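Local coordinates for aminopeptidase-like protein (Chaetomium thermophilum, PDB 5JM6) that probably works as a zinc-dependent metalloaminopeptidase of the M18 family, forming a dodecamer associated with the Cvt pathway of selective autophagy, at residues P375-L378 / G379-Y382; Q119-K122 / P123-I127; P355-I358 / E359-E363; D91-T94 / G95-V98; D508-E511 / E512-E516. All blocks are in the same frame, centred on the assembly; numbering follows the deposited sequence.

Contact 1 of 5, residues P375-L378 / G379-Y382; sequences PGIL and GQTY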
loop_
_atom_site.group_PDB
_atom_site.type_symbol
_atom_site.label_atom_id
_atom_site.label_comp_id
_atom_site.label_asym_id
_atom_site.label_seq_id
_atom_site.Cartn_x
_atom_site.Cartn_y
_atom_site.Cartn_z
ATOM N N PRO A 375 31.415 8.946 55.888
ATOM C CA PRO A 375 30.053 9.243 55.449
ATOM C C PRO A 375 29.308 9.950 56.568
ATOM O O PRO A 375 29.321 9.484 57.703
ATOM C CB PRO A 375 29.471 7.862 55.163
ATOM C CG PRO A 375 30.177 6.969 56.134
ATOM C CD PRO A 375 31.562 7.549 56.329
ATOM N N GLY A 376 28.656 11.059 56.269
ATOM C CA GLY A 376 27.988 11.781 57.327
ATOM C C GLY A 376 28.765 12.950 57.889
ATOM O O GLY A 376 28.223 13.688 58.701
ATOM N N ILE A 377 30.051 13.074 57.573
ATOM C CA ILE A 377 30.606 14.414 57.414
ATOM C C ILE A 377 30.361 14.786 55.954
ATOM O O ILE A 377 29.960 15.906 55.638
ATOM C CB ILE A 377 32.098 14.542 57.821
ATOM C CG1 ILE A 377 32.507 16.016 57.819
ATOM C CG2 ILE A 377 33.022 13.760 56.912
ATOM C CD1 ILE A 377 31.551 16.917 58.571
ATOM N N LEU A 378 30.591 13.816 55.072
ATOM C CA LEU A 378 30.108 13.882 53.707
ATOM C C LEU A 378 28.641 13.488 53.740
ATOM O O LEU A 378 28.288 12.404 54.200
ATOM C CB LEU A 378 30.899 12.955 52.780
ATOM C CG LEU A 378 30.500 12.991 51.302
ATOM C CD1 LEU A 378 31.073 14.223 50.619
ATOM C CD2 LEU A 378 30.928 11.722 50.581
ATOM N N GLY A 379 27.795 14.359 53.220
ATOM C CA GLY A 379 26.359 14.178 53.272
ATOM C C GLY A 379 25.698 15.115 54.258
ATOM O O GLY A 379 24.563 15.523 54.035
ATOM N N GLN A 380 26.423 15.534 55.290
ATOM C CA GLN A 380 26.072 16.774 55.959
ATOM C C GLN A 380 26.449 17.860 54.971
ATOM O O GLN A 380 25.723 18.836 54.785
ATOM C CB GLN A 380 26.807 16.956 57.288
ATOM C CG GLN A 380 26.357 16.026 58.396
ATOM C CD GLN A 380 26.991 16.371 59.730
ATOM O OE1 GLN A 380 26.830 17.481 60.237
ATOM N NE2 GLN A 380 27.726 15.423 60.303
ATOM N N THR A 381 27.592 17.661 54.322
ATOM C CA THR A 381 28.042 18.546 53.262
ATOM C C THR A 381 27.049 18.546 52.106
ATOM O O THR A 381 26.589 19.603 51.675
ATOM C CB THR A 381 29.432 18.141 52.736
ATOM O OG1 THR A 381 30.376 18.145 53.813
ATOM C CG2 THR A 381 29.895 19.108 51.662
ATOM N N TYR A 382 26.712 17.358 51.613
ATOM C CA TYR A 382 25.789 17.242 50.492
ATOM C C TYR A 382 24.421 17.845 50.832
ATOM O O TYR A 382 23.798 18.489 49.988
ATOM C CB TYR A 382 25.646 15.776 50.065
ATOM C CG TYR A 382 26.833 15.238 49.282
ATOM C CD1 TYR A 382 27.605 16.077 48.489
ATOM C CD2 TYR A 382 27.177 13.892 49.335
ATOM C CE1 TYR A 382 28.686 15.592 47.773
ATOM C CE2 TYR A 382 28.255 13.398 48.619
ATOM C CZ TYR A 382 29.005 14.253 47.839
ATOM O OH TYR A 382 30.080 13.770 47.126
#
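Gly376 turns its carbonyl O toward the side-chain amide of Gln380, which reaches back across the turn that leads into helix 380-383. The Gln380 chain is extended beyond CG, and CG stands beside its own backbone N (chi1 -71°), an arrangement that brings NE2 back to this oxygen; a hydrogen bond is modelled, but so short that its exact length is doubtful. Gly376 itself has a positive phi of 98°, where any side chain would press on the preceding carbonyl O.

Ile377 contributes chiefly its carbonyl O, which is gripped twice by one residue: Thr381 OG1 donates to Ile377 O at 2.9 Å, and Thr381 N donates to the same oxygen at 3.2 Å. The two donors come from opposite faces of the carbonyl plane. The second bond is of the i to i-4 kind found in alpha helices, and the hydroxyl adds the familiar threonine bond back to the carbonyl four residues earlier.

Leu378 makes the apolar half. Its CD1 lies over one face of Tyr382, 3.8 Å from the ring centroid and 26° off the normal, a CH-pi contact displaced toward the rim; the nearest approach is 3.5 Å, from Leu378 CD1 to Tyr382 CZ. Leu362 of helix 353-368 touches Ile377, Leu378 and Thr381, while Asn352 of a second subunit packs on Tyr382.

The chemistry is therefore divided: Gln380 and Thr381 engage the carbonyls of Gly376 and Ile377, while Leu378 meets the Tyr382 face through a methyl. The helix start is thus probably held by polar bonds to the carbonyls just before it, with apolar packing beside them.

Contact 2 of 5, residues Q119-K122 / P123-I127; sequences QAYK and PGNGI
Pro123 follows Lys122 at the second position of a type II beta turn running from Lys122 to Asn125, and its ring nitrogen lies near the Tyr121 ring: Tyr121 CE2 is 4.0 Å from Pro123 N, an oblique approach. Gly124 takes the third position with phi 107°, the positive phi usual there in a type II turn and one that would jam a side chain against the carbonyl O before it.

Asn125 closes the turn, its N donating to Lys122 O at 3.1 Å. Its side chain then folds back over the first segment. Asn125 CB meets the tyrosine ring at 3.6 Å from Tyr121 CE1, the two side chains sliding past each other in opposite directions with the amide plane almost perpendicular to the ring. On the amide's oxygen side, Lys122 CE comes to 3.4 Å from Asn125 OD1, the lysine chain being bent at chi3 (-57°) and crossing the amide at a slant, with no bond from its ammonium to OD1. Asn125 ND2 is satisfied by the carbonyl O of Gly328. Replacing Tyr121 with an alanine would probably open a gap beside Asn125 CB and Pro123 and leave Phe365 without its edge-to-face partner.

The loop connects strand 111-117 to strand 127-133, which have strand 330-336 between them in the mixed sheet. Tyr121 meets Phe365 of helix 353-368 edge-to-face, Pro123 leans on Leu362 of the same helix, and Gly126 and Ile127 begin the backbone pairing with Ile330 and Phe386 of the flanking strands.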
loop_
_atom_site.group_PDB
_atom_site.type_symbol
_atom_site.label_atom_id
_atom_site.label_comp_id
_atom_site.label_asym_id
_atom_site.label_seq_id
_atom_site.Cartn_x
_atom_site.Cartn_y
_atom_site.Cartn_z
ATOM N N GLN A 119 36.462 31.775 53.109
ATOM C CA GLN A 119 37.330 32.017 54.260
ATOM C C GLN A 119 36.699 31.548 55.565
ATOM O O GLN A 119 37.398 31.302 56.547
ATOM C CB GLN A 119 37.674 33.500 54.378
ATOM C CG GLN A 119 38.447 34.070 53.212
ATOM C CD GLN A 119 38.553 35.578 53.287
ATOM O OE1 GLN A 119 38.864 36.139 54.340
ATOM N NE2 GLN A 119 38.274 36.246 52.175
ATOM N N ALA A 120 35.375 31.455 55.576
ATOM C CA ALA A 120 34.637 31.001 56.749
ATOM C C ALA A 120 34.332 29.506 56.682
ATOM O O ALA A 120 33.561 28.989 57.490
ATOM C CB ALA A 120 33.354 31.799 56.912
ATOM N N TYR A 121 34.901 28.825 55.692
ATOM C CA TYR A 121 34.637 27.401 55.506
ATOM C C TYR A 121 35.105 26.537 56.676
ATOM O O TYR A 121 36.162 26.774 57.265
ATOM C CB TYR A 121 35.291 26.892 54.221
ATOM C CG TYR A 121 35.036 25.423 53.988
ATOM C CD1 TYR A 121 33.813 24.984 53.503
ATOM C CD2 TYR A 121 36.010 24.472 54.270
ATOM C CE1 TYR A 121 33.565 23.643 53.296
ATOM C CE2 TYR A 121 35.772 23.127 54.068
ATOM C CZ TYR A 121 34.547 22.719 53.580
ATOM O OH TYR A 121 34.302 21.382 53.374
ATOM N N LYS A 122 34.283 25.543 57.008
ATOM C CA LYS A 122 34.624 24.469 57.939
ATOM C C LYS A 122 34.032 23.178 57.381
ATOM O O LYS A 122 33.035 23.226 56.662
ATOM C CB LYS A 122 34.069 24.729 59.343
ATOM C CG LYS A 122 34.048 26.179 59.783
ATOM C CD LYS A 122 32.900 26.437 60.755
ATOM C CE LYS A 122 31.552 26.050 60.148
ATOM N NZ LYS A 122 30.395 26.512 60.973
ATOM N N PRO A 123 34.636 22.023 57.708
ATOM C CA PRO A 123 34.066 20.742 57.273
ATOM C C PRO A 123 32.600 20.594 57.678
ATOM O O PRO A 123 32.251 20.830 58.834
ATOM C CB PRO A 123 34.938 19.711 57.991
ATOM C CG PRO A 123 36.250 20.396 58.157
ATOM C CD PRO A 123 35.921 21.845 58.407
ATOM N N GLY A 124 31.759 20.208 56.724
ATOM C CA GLY A 124 30.330 20.110 56.956
ATOM C C GLY A 124 29.552 21.221 56.275
ATOM O O GLY A 124 28.330 21.147 56.151
ATOM N N ASN A 125 30.262 22.255 55.835
ATOM C CA ASN A 125 29.642 23.344 55.091
ATOM C C ASN A 125 29.333 22.911 53.666
ATOM O O ASN A 125 30.011 22.048 53.106
ATOM C CB ASN A 125 30.541 24.581 55.090
ATOM C CG ASN A 125 30.631 25.235 56.455
ATOM O OD1 ASN A 125 30.079 24.733 57.433
ATOM N ND2 ASN A 125 31.334 26.361 56.529
ATOM N N GLY A 126 28.305 23.515 53.083
ATOM C CA GLY A 126 27.803 23.085 51.794
ATOM C C GLY A 126 28.585 23.600 50.607
ATOM O O GLY A 126 29.436 24.479 50.730
ATOM N N ILE A 127 28.281 23.035 49.446
ATOM C CA ILE A 127 28.916 23.426 48.202
ATOM C C ILE A 127 27.879 24.011 47.257
ATOM O O ILE A 127 26.803 23.445 47.078
ATOM C CB ILE A 127 29.610 22.229 47.531
ATOM C CG1 ILE A 127 30.468 21.482 48.553
ATOM C CG2 ILE A 127 30.445 22.685 46.345
ATOM C CD1 ILE A 127 30.610 20.018 48.268
#

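Contact 3 of 5, residues P355-I358 / E359-E363; sequences PITI and ERILE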
loop_
_atom_site.group_PDB
_atom_site.type_symbol
_atom_site.label_atom_id
_atom_site.label_comp_id
_atom_site.label_asym_id
_atom_site.label_seq_id
_atom_site.Cartn_x
_atom_site.Cartn_y
_atom_site.Cartn_z
ATOM N N PRO A 355 32.378 13.564 42.243
ATOM C CA PRO A 355 32.272 13.064 43.621
ATOM C C PRO A 355 33.610 12.783 44.309
ATOM O O PRO A 355 33.780 13.204 45.452
ATOM C CB PRO A 355 31.471 11.770 43.453
ATOM C CG PRO A 355 30.617 12.031 42.275
ATOM C CD PRO A 355 31.495 12.811 41.334
ATOM N N ILE A 356 34.542 12.108 43.641
ATOM C CA ILE A 356 35.804 11.766 44.294
ATOM C C ILE A 356 36.625 13.027 44.579
ATOM O O ILE A 356 37.332 13.098 45.585
ATOM C CB ILE A 356 36.638 10.755 43.460
ATOM C CG1 ILE A 356 37.795 10.204 44.298
ATOM C CG2 ILE A 356 37.157 11.379 42.172
ATOM C CD1 ILE A 356 38.431 8.961 43.722
ATOM N N THR A 357 36.507 14.029 43.712
ATOM C CA THR A 357 37.191 15.298 43.924
ATOM C C THR A 357 36.652 15.992 45.168
ATOM O O THR A 357 37.419 16.501 45.984
ATOM C CB THR A 357 37.044 16.230 42.709
ATOM O OG1 THR A 357 37.780 15.690 41.606
ATOM C CG2 THR A 357 37.570 17.622 43.032
ATOM N N ILE A 358 35.332 15.997 45.313
ATOM C CA ILE A 358 34.700 16.608 46.474
ATOM C C ILE A 358 35.113 15.890 47.756
ATOM O O ILE A 358 35.442 16.534 48.753
ATOM C CB ILE A 358 33.164 16.618 46.335
ATOM C CG1 ILE A 358 32.766 17.576 45.210
ATOM C CG2 ILE A 358 32.499 17.004 47.648
ATOM C CD1 ILE A 358 31.418 18.215 45.372
ATOM N N GLU A 359 35.124 14.561 47.722
ATOM C CA GLU A 359 35.526 13.786 48.892
ATOM C C GLU A 359 36.967 14.102 49.280
ATOM O O GLU A 359 37.274 14.277 50.459
ATOM C CB GLU A 359 35.352 12.287 48.635
ATOM C CG GLU A 359 33.905 11.876 48.400
ATOM C CD GLU A 359 33.729 10.377 48.242
ATOM O OE1 GLU A 359 34.657 9.623 48.603
ATOM O OE2 GLU A 359 32.659 9.953 47.756
ATOM N N ARG A 360 37.842 14.191 48.283
ATOM C CA ARG A 360 39.236 14.548 48.518
ATOM C C ARG A 360 39.385 15.903 49.198
ATOM O O ARG A 360 40.171 16.051 50.135
ATOM C CB ARG A 360 40.007 14.571 47.206
ATOM C CG ARG A 360 40.469 13.237 46.695
ATOM C CD ARG A 360 41.890 13.428 46.236
ATOM N NE ARG A 360 42.203 12.752 44.986
ATOM C CZ ARG A 360 43.422 12.717 44.464
ATOM N NH1 ARG A 360 44.425 13.310 45.099
ATOM N NH2 ARG A 360 43.643 12.091 43.317
ATOM N N ILE A 361 38.644 16.893 48.708
ATOM C CA ILE A 361 38.678 18.228 49.291
ATOM C C ILE A 361 38.252 18.175 50.749
ATOM O O ILE A 361 38.927 18.713 51.627
ATOM C CB ILE A 361 37.760 19.208 48.537
ATOM C CG1 ILE A 361 38.164 19.307 47.066
ATOM C CG2 ILE A 361 37.805 20.582 49.184
ATOM C CD1 ILE A 361 37.121 19.984 46.200
ATOM N N LEU A 362 37.133 17.508 51.004
ATOM C CA LEU A 362 36.594 17.425 52.352
ATOM C C LEU A 362 37.534 16.672 53.290
ATOM O O LEU A 362 37.787 17.123 54.406
ATOM C CB LEU A 362 35.218 16.763 52.332
ATOM C CG LEU A 362 34.573 16.569 53.701
ATOM C CD1 LEU A 362 34.489 17.893 54.442
ATOM C CD2 LEU A 362 33.197 15.957 53.535
ATOM N N GLU A 363 38.058 15.537 52.839
ATOM C CA GLU A 363 38.999 14.774 53.654
ATOM C C GLU A 363 40.253 15.585 53.951
ATOM O O GLU A 363 40.852 15.451 55.019
ATOM C CB GLU A 363 39.381 13.465 52.969
ATOM C CG GLU A 363 40.426 12.675 53.732
ATOM C CD GLU A 363 41.285 11.833 52.825
ATOM O OE1 GLU A 363 41.697 12.347 51.766
ATOM O OE2 GLU A 363 41.548 10.663 53.171
#
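Thr357 and Ile361, one helical turn apart, meet through methyl groups: Thr357 CG2 lies 4.0 Å from Ile361 CD1, the two side chains crossing at a slant. Thr357 keeps CG2 anti to its backbone N and its hydroxyl beside that N (chi1 -69°), so that the methyl can face the isoleucine while OG1 bonds to Phe353 O, a turn earlier. The long branch of Ile361 runs back along the helix and carries CD1 past the carbonyl, 3.5 Å from Thr357 O. Cutting Ile361 back to an alanine is likely to leave the Thr357 methyl without its neighbour and open a gap beside it.

Both residues belong to the inner side of helix 353-368, which lies on the central mixed beta sheet of this alpha/beta fold, where Ile361 touches Phe115 of strand 111-117 and Ile358 touches Ile127 and Met129 of strand 127-133. Regular alpha-helical bonding underlies the arrangement: Glu359 N to Pro355 O, Arg360 N to Ile356 O, Ile361 N to Thr357 O and Leu362 N to Ile358 O all measure 3.0 Å.

Other side chains turn elsewhere. Glu359 sets CG beside its own N (chi1 -63°), and its extended chain passes the first carbonyl, with Glu359 CG 3.2 Å from Pro355 O. Arg360 leaves the helix past Ile356 and bends at chi2 and chi3; its guanidinium bonds through NH2 to Ala89 O and through NH1 to Asp91 O and makes a cation-pi contact with Trp93, while Ile356 packs against Leu378 of a third subunit.

Contact 4 of 5, residues D91-T94 / G95-V98; sequences DSWT and GKLV
A turn from Trp93 to Lys96, in the loop between strand 85-86 and strand 102-107, defines this contact at the edge of the central mixed sheet. It is closed by Lys96 N, which donates weakly to Trp93 O: the distance is 2.9 Å, but the N-H points badly, at 130°. The same Trp93 O also bonds to Ser364 OG on helix 353-368, which ties the bend to the helix, and the indole NE1 bonds to Pro88 O.

Before the corner, Thr94 OG1 donates to Ser92 OG at 3.0 Å. The threonine hydroxyl sits between its own N and carbonyl carbon (chi1 46°), the orientation from which it can turn back toward the serine. Gly95 rounds the corner at a negative phi that a residue with a side chain could also adopt.

Lys96 then doubles back along the first segment. Its chain is bent at chi3 and chi4, and its CE comes to 4.5 Å from Trp93 CD1, approaching the indole obliquely. Leu97 turns instead to the helix, against Ile361, Ser364 and Phe365, so the loop pairs a buried leucine and tryptophan with an exposed lysine. Lys96 NZ lies 4.2 Å from Ser92 O, while its distance to the opposite charge at Asp91 OD1 is 5.0 Å, too long for a salt bridge.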
loop_
_atom_site.group_PDB
_atom_site.type_symbol
_atom_site.label_atom_id
_atom_site.label_comp_id
_atom_site.label_asym_id
_atom_site.label_seq_id
_atom_site.Cartn_x
_atom_site.Cartn_y
_atom_site.Cartn_z
ATOM N N ASP A 91 49.152 13.397 43.110
ATOM C CA ASP A 91 49.670 13.922 44.374
ATOM C C ASP A 91 48.646 13.875 45.508
ATOM O O ASP A 91 47.438 13.866 45.271
ATOM C CB ASP A 91 50.169 15.353 44.194
ATOM C CG ASP A 91 51.188 15.478 43.079
ATOM O OD1 ASP A 91 51.437 16.616 42.634
ATOM O OD2 ASP A 91 51.728 14.438 42.642
ATOM N N SER A 92 49.140 13.850 46.741
ATOM C CA SER A 92 48.278 13.945 47.915
ATOM C C SER A 92 47.912 15.402 48.190
ATOM O O SER A 92 48.782 16.273 48.194
ATOM C CB SER A 92 48.967 13.327 49.133
ATOM O OG SER A 92 48.151 13.425 50.288
ATOM N N TRP A 93 46.622 15.674 48.382
ATOM C CA TRP A 93 46.180 17.029 48.706
ATOM C C TRP A 93 45.951 17.254 50.192
ATOM O O TRP A 93 45.704 18.384 50.610
ATOM C CB TRP A 93 44.870 17.373 47.990
ATOM C CG TRP A 93 44.798 17.035 46.543
ATOM C CD1 TRP A 93 45.833 16.722 45.712
ATOM C CD2 TRP A 93 43.609 16.969 45.748
ATOM N NE1 TRP A 93 45.362 16.466 44.448
ATOM C CE2 TRP A 93 43.998 16.610 44.444
ATOM C CE3 TRP A 93 42.251 17.179 46.013
ATOM C CZ2 TRP A 93 43.081 16.458 43.406
ATOM C CZ3 TRP A 93 41.342 17.026 44.982
ATOM C CH2 TRP A 93 41.760 16.670 43.696
ATOM N N THR A 94 46.041 16.195 50.993
ATOM C CA THR A 94 45.499 16.244 52.351
ATOM C C THR A 94 46.181 17.294 53.227
ATOM O O THR A 94 45.656 17.660 54.278
ATOM C CB THR A 94 45.581 14.870 53.049
ATOM O OG1 THR A 94 46.881 14.301 52.854
ATOM C CG2 THR A 94 44.529 13.924 52.487
ATOM N N GLY A 95 47.355 17.760 52.815
ATOM C CA GLY A 95 47.942 18.928 53.444
ATOM C C GLY A 95 47.395 20.276 52.986
ATOM O O GLY A 95 46.933 21.073 53.802
ATOM N N LYS A 96 47.366 20.476 51.667
ATOM C CA LYS A 96 47.382 21.806 51.032
ATOM C C LYS A 96 46.218 22.768 51.156
ATOM O O LYS A 96 46.381 23.960 50.893
ATOM C CB LYS A 96 47.528 21.674 49.526
ATOM C CG LYS A 96 48.471 20.685 48.960
ATOM C CD LYS A 96 48.687 21.185 47.546
ATOM C CE LYS A 96 48.694 20.097 46.517
ATOM N NZ LYS A 96 50.099 19.755 46.267
ATOM N N LEU A 97 45.025 22.269 51.418
ATOM C CA LEU A 97 43.871 23.105 51.143
ATOM C C LEU A 97 43.548 23.987 52.333
ATOM O O LEU A 97 43.564 23.548 53.483
ATOM C CB LEU A 97 42.676 22.253 50.729
ATOM C CG LEU A 97 42.900 21.381 49.488
ATOM C CD1 LEU A 97 41.594 20.743 49.054
ATOM C CD2 LEU A 97 43.523 22.171 48.342
ATOM N N VAL A 98 43.266 25.248 52.032
ATOM C CA VAL A 98 43.205 26.291 53.037
ATOM C C VAL A 98 42.020 27.196 52.713
ATOM O O VAL A 98 41.685 27.381 51.541
ATOM C CB VAL A 98 44.546 27.085 53.074
ATOM C CG1 VAL A 98 44.626 28.095 51.930
ATOM C CG2 VAL A 98 44.761 27.758 54.418
#

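Contact 5 of 5, residues D508-E511 / E512-E516; sequences DFWE and EVDLE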
loop_
_atom_site.group_PDB
_atom_site.type_symbol
_atom_site.label_atom_id
_atom_site.label_comp_id
_atom_site.label_asym_id
_atom_site.label_seq_id
_atom_site.Cartn_x
_atom_site.Cartn_y
_atom_site.Cartn_z
ATOM N N ASP A 508 27.119 33.290 44.615
ATOM C CA ASP A 508 27.254 34.306 45.654
ATOM C C ASP A 508 26.139 34.240 46.701
ATOM O O ASP A 508 26.387 34.480 47.882
ATOM C CB ASP A 508 27.297 35.710 45.037
ATOM C CG ASP A 508 28.592 35.986 44.290
ATOM O OD1 ASP A 508 29.510 35.140 44.340
ATOM O OD2 ASP A 508 28.697 37.061 43.665
ATOM N N PHE A 509 24.911 33.961 46.274
ATOM C CA PHE A 509 23.778 34.003 47.198
ATOM C C PHE A 509 23.254 32.675 47.756
ATOM O O PHE A 509 22.363 32.694 48.605
ATOM C CB PHE A 509 22.611 34.732 46.535
ATOM C CG PHE A 509 22.784 36.221 46.479
ATOM C CD1 PHE A 509 22.758 36.977 47.638
ATOM C CD2 PHE A 509 22.959 36.866 45.266
ATOM C CE1 PHE A 509 22.912 38.350 47.592
ATOM C CE2 PHE A 509 23.112 38.239 45.212
ATOM C CZ PHE A 509 23.089 38.982 46.377
ATOM N N TRP A 510 23.785 31.540 47.310
ATOM C CA TRP A 510 23.213 30.256 47.723
ATOM C C TRP A 510 23.203 30.082 49.240
ATOM O O TRP A 510 22.184 29.701 49.816
ATOM C CB TRP A 510 23.958 29.080 47.092
ATOM C CG TRP A 510 23.797 27.820 47.891
ATOM C CD1 TRP A 510 24.769 27.162 48.584
ATOM C CD2 TRP A 510 22.582 27.087 48.113
ATOM N NE1 TRP A 510 24.243 26.057 49.209
ATOM C CE2 TRP A 510 22.902 25.990 48.937
ATOM C CE3 TRP A 510 21.259 27.250 47.689
ATOM C CZ2 TRP A 510 21.948 25.058 49.343
ATOM C CZ3 TRP A 510 20.313 26.323 48.096
ATOM C CH2 TRP A 510 20.663 25.242 48.913
ATOM N N GLU A 511 24.332 30.373 49.879
ATOM C CA GLU A 511 24.466 30.185 51.322
ATOM C C GLU A 511 23.468 31.041 52.095
ATOM O O GLU A 511 22.868 30.582 53.068
ATOM C CB GLU A 511 25.893 30.505 51.777
ATOM C CG GLU A 511 26.086 30.489 53.291
ATOM C CD GLU A 511 27.514 30.796 53.717
ATOM O OE1 GLU A 511 27.929 30.310 54.792
ATOM O OE2 GLU A 511 28.218 31.522 52.984
ATOM N N GLU A 512 23.292 32.282 51.654
ATOM C CA GLU A 512 22.333 33.189 52.274
ATOM C C GLU A 512 20.908 32.664 52.134
ATOM O O GLU A 512 20.135 32.674 53.093
ATOM C CB GLU A 512 22.445 34.587 51.659
ATOM C CG GLU A 512 21.330 35.543 52.054
ATOM C CD GLU A 512 21.669 36.991 51.749
ATOM O OE1 GLU A 512 22.825 37.262 51.360
ATOM O OE2 GLU A 512 20.782 37.858 51.897
ATOM N N VAL A 513 20.568 32.201 50.938
ATOM C CA VAL A 513 19.228 31.700 50.670
ATOM C C VAL A 513 18.945 30.428 51.469
ATOM O O VAL A 513 17.855 30.265 52.018
ATOM C CB VAL A 513 19.024 31.438 49.163
ATOM C CG1 VAL A 513 17.750 30.647 48.916
ATOM C CG2 VAL A 513 18.996 32.756 48.405
ATOM N N ASP A 514 19.935 29.542 51.555
ATOM C CA ASP A 514 19.763 28.280 52.273
ATOM C C ASP A 514 19.359 28.500 53.731
ATOM O O ASP A 514 18.667 27.671 54.320
ATOM C CB ASP A 514 21.041 27.442 52.212
ATOM C CG ASP A 514 20.883 26.099 52.900
ATOM O OD1 ASP A 514 19.919 25.375 52.576
ATOM O OD2 ASP A 514 21.714 25.774 53.776
ATOM N N LEU A 515 19.779 29.624 54.305
ATOM C CA LEU A 515 19.439 29.940 55.689
ATOM C C LEU A 515 18.064 30.597 55.825
ATOM O O LEU A 515 17.604 30.840 56.939
ATOM C CB LEU A 515 20.508 30.843 56.307
ATOM C CG LEU A 515 21.928 30.273 56.337
ATOM C CD1 LEU A 515 22.935 31.352 56.702
ATOM C CD2 LEU A 515 22.023 29.096 57.301
ATOM N N GLU A 516 17.407 30.884 54.704
ATOM C CA GLU A 516 16.040 31.401 54.753
ATOM C C GLU A 516 15.030 30.260 54.851
ATOM O O GLU A 516 13.830 30.494 54.996
ATOM C CB GLU A 516 15.728 32.264 53.526
ATOM C CG GLU A 516 16.675 33.432 53.307
ATOM C CD GLU A 516 16.274 34.292 52.120
ATOM O OE1 GLU A 516 15.386 33.873 51.349
ATOM O OE2 GLU A 516 16.847 35.390 51.959
#
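Backbone bonds from Val513 N to Phe509 O at 3.0 Å and from Asp514 N to Trp510 O at 2.8 Å continue the alpha-helical pattern, whereas the next, Leu515 N to Glu511 O, is a weak bond stretched to 3.5 Å.

Among the side chains, Trp510 and Asp514 pair across one turn. Asp514 CB lies over a face of the indole, 4.0 Å from the centroid of the six-membered ring and 15° off its normal, a CH-pi contact offset toward the rim. The carboxylate extends beyond it over the outer carbons, with Asp514 OD1 3.7 Å from Trp510 CH2 and the two planes only 24° apart. A chi1 of -178°, which sets Asp514 CG anti to the backbone N, swings the carboxylate out across the indole rim, where OD1 also forms a salt bridge to Arg90 of a second subunit.

This is the C-terminal part of helix 495-514, which packs against helix 430-443 through Phe509, Trp510 and Val513. Trp510 NE1 bonds to Arg384 O, so a bond to the indole nitrogen adds to the contact over its face.

Phe509 and Glu512 lie side by side and point the same way. Here the oxygen comes to the ring edge, in its plane, with Glu512 OE1 3.7 Å from Phe509 CD1; the edge of an aromatic ring carries slight positive charge, which is likely to favour the carboxylate there. Val513 CG2 rests 3.4 Å from Phe509 O, and Glu511 reaches away to bond through OE2 to Gly328 N.

Contacts 1 and 3 are buried, while contacts 2, 4 and 5 are partly buried and include exposed residues. Helix 353-368, which carries contact 3, is the common neighbour: Leu362 reaches both contact 1 and contact 2, and Arg360 with Glu363 reaches contact 4, although contacts 1 and 4 lie about 12 Å apart at their nearest atoms. Regular backbone bonding dominates contacts 3 and 5; contacts 2 and 4 rely on turns closed by one bond each, well directed in the first and weak in the second. CH-pi packing appears in contacts 1 and 5, both of which also touch the second subunit, whereas contacts 3 and 4 face the third.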